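PDB 4FMV: glucuronoarabinoxylan endo-1,4-beta-xylanase from Clostridium papyrosolvens, which hydrolyses internal beta-1,4 linkages of the xylan backbone as a GH30 subfamily 8 endoxylanase, this chain being the part that carries its (beta/alpha)8-barrel catalytic domain. Local coordinates for residues Phe84-Asn89 / Ala137-Asn142; Met174-Phe179 / Asp200-His205; Pro188-Ala193 / Met214-Tyr219; Lys226-Thr231 / Gly257-Tyr262. One frame throughout, in Å; residues are numbered along the deposited sequence.

Contact 1: Phe84-Asn89 / Ala137-Asn142; sequences FASPWN and AISVQN
Asn-142 lays its side-chain amide over one face of the Trp-88 indole, the two planes only 23° apart. Its CB rides above the six-membered ring at 4.0 Å from the centroid, a CH-pi contact, while ND2 lies toward the rim, 3.1 Å from Trp-88 NE1. Both nitrogens are donors, so this is no hydrogen bond; the near-parallel planes, with ND2 over the ring face, make it a stack. With CG anti to the backbone N (chi1 -179°), the amide is carried across toward the ring, and OD1 is held by Arg-47.

Gln-141 starts out away from Trp-88, and the bend at its chi2 brings the amide back. There NE2 spends its hydrogens on two carbonyls, Trp-88 O at 2.8 Å and Asn-142 O at 2.8 Å. Both acceptors lie in the amide plane, although Trp-88 O is met from above its own carbonyl plane, and the double grip, with Trp-153 binding OE1, should fix the amide's rotation. Between these side chains the backbones remain joined by Asn-142 N to Pro-87 O (2.8 Å). The Pro-87 ring presses its CD against Ser-139 O at 3.0 Å and its CG near Val-140 O.

Upstream, the short strands run 8° from parallel, with Ser-139 N bonded to Ala-85 O (2.9 Å) and a longer bond from Ala-85 N to Ala-137 O (3.3 Å). These are the third and fourth strands of the (beta/alpha)8 barrel, and the stacked Trp and Asn lie just beyond their C-terminal ends, where clan GH-A glycosidases such as family 30 form the substrate cleft.

Contact 2: Met174-Phe179 / Asp200-His205; sequences MAPESF and DVLGCH
From Met-174 against Val-201 onward the two strands run parallel, 12° apart, through Ala-175 N to Val-201 O (3.1 Å), Gly-203 N to Ala-175 O and Glu-177 N to Gly-203 O (2.9 Å). Regular pairing would next bring His-205 N to Glu-177 O; instead it bonds Ser-178 O at 2.8 Å, so the first strand holds one residue more than the second. The irregularity coincides with a cis peptide before Pro-176 and a left-handed backbone conformation at Glu-177. A water bridges the strands beside it, accepting from Ser-178 N at 3.0 Å and donating to Gly-203 O at 2.8 Å.

The main side-chain link is His-205 NE2 to Glu-177 OE1, 2.7 Å. The carboxylate oxygen sits in the plane of the imidazole at its edge, whereas the donor meets it from above the carboxylate plane, the two groups being turned 77° apart. Glu-177 reaches this position with CG anti to its carbonyl carbon and the chain extended beyond. OE1 also takes Arg-47 and Thr-231, and ND1 on the far side of the imidazole is bound to Glu-143, so both ring nitrogens have partners. Glu-177 O lies over the centre of one ring face.

Behind this polar end, Met-174 bends at its last torsion to place CE on Val-201 CG1 (3.8 Å), its CG passing Gly-203. On the other face Leu-202 CD2 meets Pro-176 CD at 4.1 Å. These are the fifth and sixth barrel strands: apolar pairs nearer the strand starts, then a buried His-carboxylate hydrogen bond at the C-terminal end, which carries the active site in (beta/alpha)8 glycosidases.

Contact 3: Pro188-Ala193 / Met214-Tyr219; sequences PILNDA and MAYPLY
Leu-190, at the last turn of helix 183-190, gives up the most surface here, 93 Å², by pushing its side chain toward the start of helix 217-221. Its CD1 branch does most of the touching: it lies 3.3 Å from Tyr-216 OH and 3.5 Å from Tyr-216 CZ, the Leu and Tyr side chains coming from opposite directions, and it also packs on Tyr-219 CB at 3.9 Å. The CD2 branch lies at the edge of the Tyr-219 ring, close to its plane.

Leu-218, with 55 Å² buried, closes the contact from the outer side. Having CG anti to the backbone N (chi1 -178°) sends its branches across to helix 183-190, where CD2 rests 4.0 Å from Leu-190 CB. The same methyl meets Asn-191 OD1 at 3.5 Å, the amide and the leucine crossing at about a right angle; Asn-191 contributes 29 Å² from the exposed margin.

No hydrogen bond joins the two segments, so the evidence is for apolar packing. Polar ties do exist just beside it: Tyr-216 OH bonds to Asp-187 and Ser-186, within the same helix that bears Leu-190. On the barrel side, Leu-202 of strand 201-205 touches Leu-190, Tyr-216 and Tyr-219 alike. The contact therefore joins helix 183-190, the first of two helices after the fifth barrel strand, to the short helix 217-221 after the sixth, in the outer helical layer of a (beta/alpha)8 barrel.

Contact 4: Lys226-Thr231 / Gly257-Tyr262; sequences KELWMT and GNMNAY
Asn-260 and Leu-228 exchange a pair of hydrogen bonds: Leu-228 N donates to the side-chain OD1 of Asn-260 (2.8 Å, N-H...O 169°, in the carbonyl plane), and Asn-260 N returns one to Leu-228 O (2.8 Å). The amide thus stands in for a backbone acceptor before the second strand begins, while its ND2 goes to Glu-15 O. Further along, Met-230 N donates to Ala-261 O at 3.0 Å.

The Glu-227 carboxylate stacks over the Asn-260 amide, planes 21° apart. Its OE1 accepts from Trp-229 NE1 at 3.0 Å, the donor lying above the carboxylate plane, and also forms a salt bridge with Arg-17, so one oxygen serves two donors. One indole face takes Ala-261 CB, 3.8 Å from the five-membered centroid. On the other side of the strands Met-230, bent at chi2 and chi3, lays CE over the face of the Tyr-262 ring, 3.5 Å from its centroid and 9° off the normal, a CH-pi and Met-aromatic contact; the phenol OH binds Glu-249. Leu-228 CD2 meets Met-259 CG.

Strands 227-232 and 261-266 are the seventh and eighth of the barrel, joined by helix 240-255 in a beta-alpha-beta unit, with strand 201-205 on one flank and strand 11-22 on the other.

Contacts 1, 2 and 4 lie round the barrel in order: contact 2 has its centre about 9 Å from those of contacts 1 and 4, which are about 16 Å apart. Glu-177 of contact 2 ties it to contact 1, with OE2 2.6 Å from Ser-86 OG and 2.7 Å from Ser-139 OG. Inside the barrel, Trp-229 of contact 4 meets both others, its CZ3 3.7 Å from Phe-84 CD1 and its CE3 3.5 Å from Met-174 CE. Contact 3 lies outside, its centre about 11 Å from that of contact 2, and reaches it through Leu-202. The catalytic cleft probably opens at the C-terminal ends of the strands, beside Asn-142 and His-205.

Contact 1: Phe84-Asn89 / Ala137-Asn142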
loop_
_atom_site.group_PDB
_atom_site.type_symbol
_atom_site.label_atom_id
_atom_site.label_comp_id
_atom_site.label_asym_id
_atom_site.label_seq_id
_atom_site.Cartn_x
_atom_site.Cartn_y
_atom_site.Cartn_z
ATOM N N PHE A 84 -9.012 4.656 -0.428
ATOM C CA PHE A 84 -8.558 5.773 -1.252
ATOM C C PHE A 84 -8.809 5.477 -2.719
ATOM O O PHE A 84 -9.167 4.350 -3.067
ATOM C CB PHE A 84 -7.098 6.159 -0.981
ATOM C CG PHE A 84 -6.069 5.191 -1.549
ATOM C CD1 PHE A 84 -5.805 3.978 -0.918
ATOM C CD2 PHE A 84 -5.322 5.530 -2.665
ATOM C CE1 PHE A 84 -4.831 3.117 -1.408
ATOM C CE2 PHE A 84 -4.335 4.686 -3.160
ATOM C CZ PHE A 84 -4.095 3.466 -2.534
ATOM N N ALA A 85 -8.669 6.498 -3.565
ATOM C CA ALA A 85 -9.009 6.387 -4.987
ATOM C C ALA A 85 -7.942 7.018 -5.870
ATOM O O ALA A 85 -7.433 8.097 -5.533
ATOM C CB ALA A 85 -10.372 7.057 -5.252
ATOM N N SER A 86 -7.603 6.359 -6.986
ATOM C CA SER A 86 -6.680 6.943 -7.982
ATOM C C SER A 86 -7.372 6.958 -9.351
ATOM O O SER A 86 -8.045 5.971 -9.716
ATOM C CB SER A 86 -5.449 6.035 -8.115
ATOM O OG SER A 86 -4.787 5.799 -6.873
ATOM N N PRO A 87 -7.256 8.077 -10.093
ATOM C CA PRO A 87 -7.562 8.220 -11.526
ATOM C C PRO A 87 -6.423 7.783 -12.475
ATOM O O PRO A 87 -5.266 8.180 -12.241
ATOM C CB PRO A 87 -7.837 9.719 -11.649
ATOM C CG PRO A 87 -6.839 10.363 -10.581
ATOM C CD PRO A 87 -6.473 9.227 -9.599
ATOM N N TRP A 88 -6.733 7.034 -13.534
ATOM C CA TRP A 88 -5.843 6.886 -14.692
ATOM C C TRP A 88 -5.990 7.972 -15.748
ATOM O O TRP A 88 -5.044 8.283 -16.456
ATOM C CB TRP A 88 -6.002 5.524 -15.369
ATOM C CG TRP A 88 -5.314 4.362 -14.721
ATOM C CD1 TRP A 88 -4.411 3.501 -15.311
ATOM C CD2 TRP A 88 -5.526 3.872 -13.386
ATOM N NE1 TRP A 88 -4.052 2.512 -14.408
ATOM C CE2 TRP A 88 -4.714 2.723 -13.229
ATOM C CE3 TRP A 88 -6.311 4.301 -12.314
ATOM C CZ2 TRP A 88 -4.660 2.012 -12.024
ATOM C CZ3 TRP A 88 -6.269 3.591 -11.135
ATOM C CH2 TRP A 88 -5.450 2.447 -11.003
ATOM N N ASN A 89 -7.215 8.466 -15.922
ATOM C CA ASN A 89 -7.479 9.551 -16.862
ATOM C C ASN A 89 -8.567 10.456 -16.313
ATOM O O ASN A 89 -9.428 10.006 -15.553
ATOM C CB ASN A 89 -7.965 9.027 -18.226
ATOM C CG ASN A 89 -6.964 8.103 -18.918
ATOM O OD1 ASN A 89 -5.977 8.548 -19.509
ATOM N ND2 ASN A 89 -7.254 6.817 -18.888
ATOM N N ALA A 137 -8.202 9.389 1.196
ATOM C CA ALA A 137 -7.395 10.251 0.340
ATOM C C ALA A 137 -7.786 10.036 -1.118
ATOM O O ALA A 137 -8.371 9.006 -1.471
ATOM C CB ALA A 137 -5.887 9.944 0.522
ATOM N N ILE A 138 -7.454 11.007 -1.963
ATOM C CA ILE A 138 -7.683 10.885 -3.388
ATOM C C ILE A 138 -6.430 11.341 -4.141
ATOM O O ILE A 138 -5.809 12.329 -3.748
ATOM C CB ILE A 138 -8.938 11.683 -3.823
ATOM C CG1 ILE A 138 -9.366 11.278 -5.249
ATOM C CG2 ILE A 138 -8.703 13.211 -3.671
ATOM C CD1 ILE A 138 -10.836 11.662 -5.574
ATOM N N SER A 139 -6.066 10.592 -5.189
ATOM C CA SER A 139 -4.813 10.775 -5.912
ATOM C C SER A 139 -5.030 11.627 -7.154
ATOM O O SER A 139 -6.072 11.530 -7.795
ATOM C CB SER A 139 -4.202 9.408 -6.285
ATOM O OG SER A 139 -2.954 9.513 -6.973
ATOM N N VAL A 140 -4.051 12.476 -7.471
ATOM C CA VAL A 140 -4.119 13.338 -8.646
ATOM C C VAL A 140 -4.010 12.491 -9.919
ATOM O O VAL A 140 -4.775 12.671 -10.863
ATOM C CB VAL A 140 -2.995 14.431 -8.636
ATOM C CG1 VAL A 140 -3.022 15.286 -9.924
ATOM C CG2 VAL A 140 -3.102 15.310 -7.386
ATOM N N GLN A 141 -3.012 11.619 -9.987
ATOM C CA GLN A 141 -2.857 10.776 -11.165
ATOM C C GLN A 141 -2.137 9.459 -10.849
ATOM O O GLN A 141 -1.094 9.465 -10.176
ATOM C CB GLN A 141 -2.034 11.566 -12.228
ATOM C CG GLN A 141 -1.641 10.734 -13.492
ATOM C CD GLN A 141 -2.822 10.388 -14.394
ATOM O OE1 GLN A 141 -3.612 11.264 -14.745
ATOM N NE2 GLN A 141 -2.938 9.094 -14.791
ATOM N N ASN A 142 -2.601 8.361 -11.432
ATOM C CA ASN A 142 -1.827 7.124 -11.462
ATOM C C ASN A 142 -0.682 7.188 -12.489
ATOM O O ASN A 142 -0.923 7.455 -13.669
ATOM C CB ASN A 142 -2.721 5.953 -11.854
ATOM C CG ASN A 142 -1.963 4.645 -11.870
ATOM O OD1 ASN A 142 -1.579 4.150 -10.809
ATOM N ND2 ASN A 142 -1.709 4.089 -13.066
#

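Contact 2: Met174-Phe179 / Asp200-His205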
loop_
_atom_site.group_PDB
_atom_site.type_symbol
_atom_site.label_atom_id
_atom_site.label_comp_id
_atom_site.label_asym_id
_atom_site.label_seq_id
_atom_site.Cartn_x
_atom_site.Cartn_y
_atom_site.Cartn_z
ATOM N N MET A 174 -3.277 12.684 -2.443
ATOM C CA MET A 174 -2.160 11.795 -2.665
ATOM C C MET A 174 -1.484 12.169 -3.975
ATOM O O MET A 174 -2.151 12.445 -4.959
ATOM C CB MET A 174 -2.659 10.348 -2.757
ATOM C CG MET A 174 -1.623 9.357 -3.278
ATOM S SD MET A 174 -2.290 7.651 -3.347
ATOM C CE MET A 174 -2.415 7.238 -1.600
ATOM N N ALA A 175 -0.159 12.162 -3.991
ATOM C CA ALA A 175 0.561 12.297 -5.245
ATOM C C ALA A 175 1.987 11.810 -5.074
ATOM O O ALA A 175 2.459 11.716 -3.939
ATOM C CB ALA A 175 0.595 13.773 -5.609
ATOM N N PRO A 176 2.740 11.731 -6.178
ATOM C CA PRO A 176 2.473 11.557 -7.620
ATOM C C PRO A 176 2.126 10.147 -8.117
ATOM O O PRO A 176 1.793 10.039 -9.287
ATOM C CB PRO A 176 3.733 12.134 -8.279
ATOM C CG PRO A 176 4.794 11.756 -7.347
ATOM C CD PRO A 176 4.191 11.888 -5.946
ATOM N N GLU A 177 2.361 9.102 -7.314
ATOM C CA GLU A 177 2.242 7.713 -7.769
ATOM C C GLU A 177 3.097 7.407 -9.006
ATOM O O GLU A 177 2.610 6.853 -9.991
ATOM C CB GLU A 177 0.785 7.320 -8.027
ATOM C CG GLU A 177 -0.121 7.313 -6.764
ATOM C CD GLU A 177 -1.315 6.405 -6.957
ATOM O OE1 GLU A 177 -1.115 5.185 -6.818
ATOM O OE2 GLU A 177 -2.433 6.899 -7.281
ATOM N N SER A 178 4.368 7.778 -8.944
ATOM C CA SER A 178 5.326 7.413 -9.981
ATOM C C SER A 178 5.421 5.897 -10.092
ATOM O O SER A 178 5.394 5.187 -9.077
ATOM C CB SER A 178 6.702 7.996 -9.652
ATOM O OG SER A 178 7.682 7.420 -10.491
ATOM N N PHE A 179 5.542 5.394 -11.323
ATOM C CA PHE A 179 5.509 3.952 -11.550
ATOM C C PHE A 179 6.645 3.226 -10.843
ATOM O O PHE A 179 6.498 2.070 -10.473
ATOM C CB PHE A 179 5.517 3.639 -13.056
ATOM C CG PHE A 179 6.872 3.801 -13.721
ATOM C CD1 PHE A 179 7.384 5.062 -13.998
ATOM C CD2 PHE A 179 7.602 2.690 -14.110
ATOM C CE1 PHE A 179 8.631 5.223 -14.626
ATOM C CE2 PHE A 179 8.851 2.825 -14.742
ATOM C CZ PHE A 179 9.365 4.102 -15.006
ATOM N N ASP A 200 -1.003 15.454 1.365
ATOM C CA ASP A 200 -1.091 14.577 2.529
ATOM C C ASP A 200 -0.358 13.239 2.512
ATOM O O ASP A 200 0.222 12.830 3.520
ATOM C CB ASP A 200 -2.548 14.447 2.940
ATOM C CG ASP A 200 -3.194 15.806 3.061
ATOM O OD1 ASP A 200 -2.952 16.471 4.089
ATOM O OD2 ASP A 200 -3.887 16.221 2.108
ATOM N N VAL A 201 -0.428 12.541 1.379
ATOM C CA VAL A 201 0.197 11.235 1.266
ATOM C C VAL A 201 1.066 11.215 0.020
ATOM O O VAL A 201 0.594 11.553 -1.066
ATOM C CB VAL A 201 -0.859 10.087 1.210
ATOM C CG1 VAL A 201 -0.185 8.734 1.055
ATOM C CG2 VAL A 201 -1.750 10.102 2.478
ATOM N N LEU A 202 2.332 10.835 0.173
ATOM C CA LEU A 202 3.189 10.690 -1.004
ATOM C C LEU A 202 3.025 9.224 -1.396
ATOM O O LEU A 202 3.434 8.334 -0.641
ATOM C CB LEU A 202 4.655 10.998 -0.644
ATOM C CG LEU A 202 5.606 11.333 -1.810
ATOM C CD1 LEU A 202 6.942 11.887 -1.312
ATOM C CD2 LEU A 202 5.821 10.120 -2.658
ATOM N N GLY A 203 2.335 8.979 -2.515
ATOM C CA GLY A 203 2.205 7.640 -3.061
ATOM C C GLY A 203 3.259 7.316 -4.104
ATOM O O GLY A 203 3.620 8.164 -4.908
ATOM N N CYS A 204 3.663 6.057 -4.168
ATOM C CA CYS A 204 4.640 5.610 -5.149
ATOM C C CYS A 204 4.366 4.157 -5.521
ATOM O O CYS A 204 3.765 3.413 -4.741
ATOM C CB CYS A 204 6.052 5.712 -4.572
ATOM S SG CYS A 204 6.366 4.607 -3.161
ATOM N N HIS A 205 4.823 3.752 -6.705
ATOM C CA HIS A 205 4.773 2.349 -7.100
ATOM C C HIS A 205 6.189 1.797 -7.225
ATOM O O HIS A 205 7.152 2.540 -7.402
ATOM C CB HIS A 205 4.028 2.164 -8.430
ATOM C CG HIS A 205 2.624 2.681 -8.409
ATOM N ND1 HIS A 205 1.823 2.700 -9.533
ATOM C CD2 HIS A 205 1.882 3.205 -7.409
ATOM C CE1 HIS A 205 0.644 3.198 -9.218
ATOM N NE2 HIS A 205 0.655 3.521 -7.931
HETATM O O HOH W 1 5.860 8.563 -6.456
#

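Contact 3: Pro188-Ala193 / Met214-Tyr219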
loop_
_atom_site.group_PDB
_atom_site.type_symbol
_atom_site.label_atom_id
_atom_site.label_comp_id
_atom_site.label_asym_id
_atom_site.label_seq_id
_atom_site.Cartn_x
_atom_site.Cartn_y
_atom_site.Cartn_z
ATOM N N PRO A 188 9.610 18.153 -6.804
ATOM C CA PRO A 188 9.145 19.547 -6.846
ATOM C C PRO A 188 8.066 19.842 -5.796
ATOM O O PRO A 188 8.008 20.958 -5.272
ATOM C CB PRO A 188 8.598 19.688 -8.275
ATOM C CG PRO A 188 9.442 18.740 -9.075
ATOM C CD PRO A 188 9.614 17.533 -8.142
ATOM N N ILE A 189 7.226 18.854 -5.499
ATOM C CA ILE A 189 6.193 18.992 -4.471
ATOM C C ILE A 189 6.848 19.217 -3.106
ATOM O O ILE A 189 6.490 20.146 -2.367
ATOM C CB ILE A 189 5.294 17.724 -4.419
ATOM C CG1 ILE A 189 4.522 17.567 -5.731
ATOM C CG2 ILE A 189 4.332 17.769 -3.234
ATOM C CD1 ILE A 189 3.970 16.188 -5.926
ATOM N N LEU A 190 7.818 18.367 -2.768
ATOM C CA LEU A 190 8.468 18.463 -1.460
ATOM C C LEU A 190 9.245 19.777 -1.288
ATOM O O LEU A 190 9.330 20.307 -0.175
ATOM C CB LEU A 190 9.374 17.237 -1.208
ATOM C CG LEU A 190 8.646 15.887 -1.305
ATOM C CD1 LEU A 190 9.598 14.697 -1.090
ATOM C CD2 LEU A 190 7.504 15.846 -0.303
ATOM N N ASN A 191 9.787 20.315 -2.381
ATOM C CA ASN A 191 10.589 21.549 -2.297
ATOM C C ASN A 191 9.767 22.827 -2.399
ATOM O O ASN A 191 10.313 23.939 -2.369
ATOM C CB ASN A 191 11.658 21.586 -3.389
ATOM C CG ASN A 191 12.734 20.562 -3.174
ATOM O OD1 ASN A 191 13.157 20.314 -2.036
ATOM N ND2 ASN A 191 13.183 19.943 -4.270
ATOM N N ASP A 192 8.459 22.681 -2.565
ATOM C CA ASP A 192 7.619 23.862 -2.633
ATOM C C ASP A 192 6.734 23.845 -1.415
ATOM O O ASP A 192 6.023 22.868 -1.176
ATOM C CB ASP A 192 6.780 23.889 -3.911
ATOM C CG ASP A 192 5.919 25.151 -4.019
ATOM O OD1 ASP A 192 6.410 26.160 -4.549
ATOM O OD2 ASP A 192 4.752 25.135 -3.567
ATOM N N ALA A 193 6.777 24.926 -0.653
ATOM C CA ALA A 193 6.022 25.019 0.594
ATOM C C ALA A 193 4.503 24.874 0.407
ATOM O O ALA A 193 3.827 24.205 1.200
ATOM C CB ALA A 193 6.372 26.332 1.336
ATOM N N MET A 214 14.274 2.824 -2.383
ATOM C CA MET A 214 13.089 2.830 -1.531
ATOM C C MET A 214 13.208 3.866 -0.414
ATOM O O MET A 214 12.196 4.314 0.131
ATOM C CB MET A 214 12.835 1.443 -0.940
ATOM C CG MET A 214 12.496 0.377 -1.979
ATOM S SD MET A 214 12.191 -1.266 -1.265
ATOM C CE MET A 214 12.109 -2.272 -2.767
ATOM N N ALA A 215 14.439 4.217 -0.045
ATOM C CA ALA A 215 14.677 5.273 0.941
ATOM C C ALA A 215 14.534 6.629 0.247
ATOM O O ALA A 215 14.904 6.785 -0.919
ATOM C CB ALA A 215 16.095 5.131 1.555
ATOM N N TYR A 216 14.001 7.615 0.950
ATOM C CA TYR A 216 13.755 8.915 0.327
ATOM C C TYR A 216 14.144 10.005 1.312
ATOM O O TYR A 216 13.291 10.514 2.002
ATOM C CB TYR A 216 12.265 9.052 -0.047
ATOM C CG TYR A 216 11.927 10.153 -1.031
ATOM C CD1 TYR A 216 12.904 11.039 -1.512
ATOM C CD2 TYR A 216 10.627 10.321 -1.469
ATOM C CE1 TYR A 216 12.573 12.051 -2.420
ATOM C CE2 TYR A 216 10.287 11.330 -2.371
ATOM C CZ TYR A 216 11.255 12.184 -2.840
ATOM O OH TYR A 216 10.886 13.165 -3.743
ATOM N N PRO A 217 15.440 10.339 1.403
ATOM C CA PRO A 217 15.868 11.348 2.386
ATOM C C PRO A 217 15.089 12.665 2.330
ATOM O O PRO A 217 14.743 13.219 3.381
ATOM C CB PRO A 217 17.327 11.595 2.008
ATOM C CG PRO A 217 17.773 10.271 1.462
ATOM C CD PRO A 217 16.587 9.725 0.709
ATOM N N LEU A 218 14.830 13.194 1.142
ATOM C CA LEU A 218 14.141 14.487 1.083
ATOM C C LEU A 218 12.736 14.398 1.700
ATOM O O LEU A 218 12.311 15.278 2.456
ATOM C CB LEU A 218 14.042 14.996 -0.353
ATOM C CG LEU A 218 13.380 16.363 -0.473
ATOM C CD1 LEU A 218 14.117 17.392 0.384
ATOM C CD2 LEU A 218 13.331 16.818 -1.927
ATOM N N TYR A 219 12.019 13.326 1.402
ATOM C CA TYR A 219 10.712 13.145 2.030
ATOM C C TYR A 219 10.848 13.086 3.544
ATOM O O TYR A 219 10.088 13.739 4.259
ATOM C CB TYR A 219 9.993 11.881 1.545
ATOM C CG TYR A 219 8.821 11.551 2.451
ATOM C CD1 TYR A 219 7.600 12.211 2.304
ATOM C CD2 TYR A 219 8.944 10.611 3.470
ATOM C CE1 TYR A 219 6.532 11.932 3.139
ATOM C CE2 TYR A 219 7.874 10.316 4.318
ATOM C CZ TYR A 219 6.683 10.989 4.145
ATOM O OH TYR A 219 5.630 10.729 4.974
#

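Contact 4: Lys226-Thr231 / Gly257-Tyr262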
loop_
_atom_site.group_PDB
_atom_site.type_symbol
_atom_site.label_atom_id
_atom_site.label_comp_id
_atom_site.label_asym_id
_atom_site.label_seq_id
_atom_site.Cartn_x
_atom_site.Cartn_y
_atom_site.Cartn_z
ATOM N N LYS A 226 2.926 14.163 7.220
ATOM C CA LYS A 226 2.733 13.490 5.924
ATOM C C LYS A 226 2.863 11.985 6.098
ATOM O O LYS A 226 3.349 11.509 7.123
ATOM C CB LYS A 226 3.770 13.943 4.879
ATOM C CG LYS A 226 3.942 15.463 4.728
ATOM C CD LYS A 226 2.643 16.163 4.399
ATOM C CE LYS A 226 2.752 17.679 4.612
ATOM N NZ LYS A 226 1.473 18.384 4.324
ATOM N N GLU A 227 2.424 11.256 5.082
ATOM C CA GLU A 227 2.580 9.817 5.032
ATOM C C GLU A 227 3.184 9.417 3.690
ATOM O O GLU A 227 3.088 10.147 2.710
ATOM C CB GLU A 227 1.237 9.119 5.243
ATOM C CG GLU A 227 0.656 9.284 6.640
ATOM C CD GLU A 227 0.110 7.979 7.198
ATOM O OE1 GLU A 227 -0.811 7.412 6.579
ATOM O OE2 GLU A 227 0.612 7.525 8.248
ATOM N N LEU A 228 3.809 8.248 3.671
ATOM C CA LEU A 228 4.459 7.699 2.495
ATOM C C LEU A 228 3.954 6.266 2.293
ATOM O O LEU A 228 4.178 5.403 3.153
ATOM C CB LEU A 228 5.977 7.704 2.728
ATOM C CG LEU A 228 6.892 7.064 1.670
ATOM C CD1 LEU A 228 6.780 7.770 0.318
ATOM C CD2 LEU A 228 8.369 7.041 2.123
ATOM N N TRP A 229 3.267 6.006 1.175
ATOM C CA TRP A 229 2.689 4.690 0.939
ATOM C C TRP A 229 3.176 4.144 -0.390
ATOM O O TRP A 229 3.249 4.879 -1.370
ATOM C CB TRP A 229 1.167 4.746 0.818
ATOM C CG TRP A 229 0.390 5.309 1.945
ATOM C CD1 TRP A 229 0.856 5.828 3.124
ATOM C CD2 TRP A 229 -1.031 5.426 1.982
ATOM N NE1 TRP A 229 -0.208 6.269 3.892
ATOM C CE2 TRP A 229 -1.375 6.020 3.211
ATOM C CE3 TRP A 229 -2.056 5.074 1.086
ATOM C CZ2 TRP A 229 -2.703 6.287 3.565
ATOM C CZ3 TRP A 229 -3.365 5.340 1.439
ATOM C CH2 TRP A 229 -3.680 5.927 2.666
ATOM N N MET A 230 3.431 2.843 -0.437
ATOM C CA MET A 230 3.644 2.188 -1.714
ATOM C C MET A 230 2.237 1.735 -2.121
ATOM O O MET A 230 1.646 0.860 -1.483
ATOM C CB MET A 230 4.522 0.969 -1.487
ATOM C CG MET A 230 5.209 0.433 -2.714
ATOM S SD MET A 230 4.095 -0.109 -4.006
ATOM C CE MET A 230 3.199 -1.455 -3.191
ATOM N N THR A 231 1.683 2.384 -3.141
ATOM C CA THR A 231 0.271 2.201 -3.499
ATOM C C THR A 231 -0.095 1.190 -4.590
ATOM O O THR A 231 -1.281 0.951 -4.829
ATOM C CB THR A 231 -0.346 3.566 -3.885
ATOM O OG1 THR A 231 0.346 4.099 -5.023
ATOM C CG2 THR A 231 -0.233 4.534 -2.733
ATOM N N GLY A 257 12.412 1.473 3.384
ATOM C CA GLY A 257 11.540 2.544 2.936
ATOM C C GLY A 257 10.892 3.343 4.056
ATOM O O GLY A 257 10.498 4.500 3.853
ATOM N N ASN A 258 10.792 2.747 5.243
ATOM C CA ASN A 258 10.065 3.365 6.366
ATOM C C ASN A 258 8.641 3.771 5.982
ATOM O O ASN A 258 8.063 4.721 6.513
ATOM C CB ASN A 258 10.827 4.549 6.971
ATOM C CG ASN A 258 12.037 4.107 7.771
ATOM O OD1 ASN A 258 11.930 3.756 8.947
ATOM N ND2 ASN A 258 13.196 4.108 7.132
ATOM N N MET A 259 8.054 3.008 5.081
ATOM C CA MET A 259 6.751 3.381 4.557
ATOM C C MET A 259 5.639 3.085 5.534
ATOM O O MET A 259 5.760 2.181 6.375
ATOM C CB MET A 259 6.528 2.714 3.209
ATOM C CG MET A 259 7.608 3.195 2.236
ATOM S SD MET A 259 7.202 2.869 0.547
ATOM C CE MET A 259 8.453 3.889 -0.253
ATOM N N ASN A 260 4.573 3.883 5.451
ATOM C CA ASN A 260 3.429 3.717 6.338
ATOM C C ASN A 260 2.463 2.637 5.863
ATOM O O ASN A 260 1.678 2.114 6.644
ATOM C CB ASN A 260 2.710 5.063 6.518
ATOM C CG ASN A 260 3.649 6.166 6.993
ATOM O OD1 ASN A 260 4.080 6.997 6.209
ATOM N ND2 ASN A 260 3.985 6.159 8.279
ATOM N N ALA A 261 2.511 2.305 4.573
ATOM C CA ALA A 261 1.567 1.345 4.007
ATOM C C ALA A 261 2.149 0.643 2.776
ATOM O O ALA A 261 2.996 1.205 2.084
ATOM C CB ALA A 261 0.274 2.059 3.623
ATOM N N TYR A 262 1.685 -0.575 2.504
ATOM C CA TYR A 262 2.049 -1.288 1.278
ATOM C C TYR A 262 0.750 -1.839 0.692
ATOM O O TYR A 262 0.073 -2.665 1.318
ATOM C CB TYR A 262 3.059 -2.408 1.564
ATOM C CG TYR A 262 3.563 -3.162 0.324
ATOM C CD1 TYR A 262 2.761 -4.101 -0.322
ATOM C CD2 TYR A 262 4.844 -2.950 -0.167
ATOM C CE1 TYR A 262 3.218 -4.809 -1.418
ATOM C CE2 TYR A 262 5.311 -3.645 -1.290
ATOM C CZ TYR A 262 4.482 -4.566 -1.912
ATOM O OH TYR A 262 4.938 -5.264 -3.015
#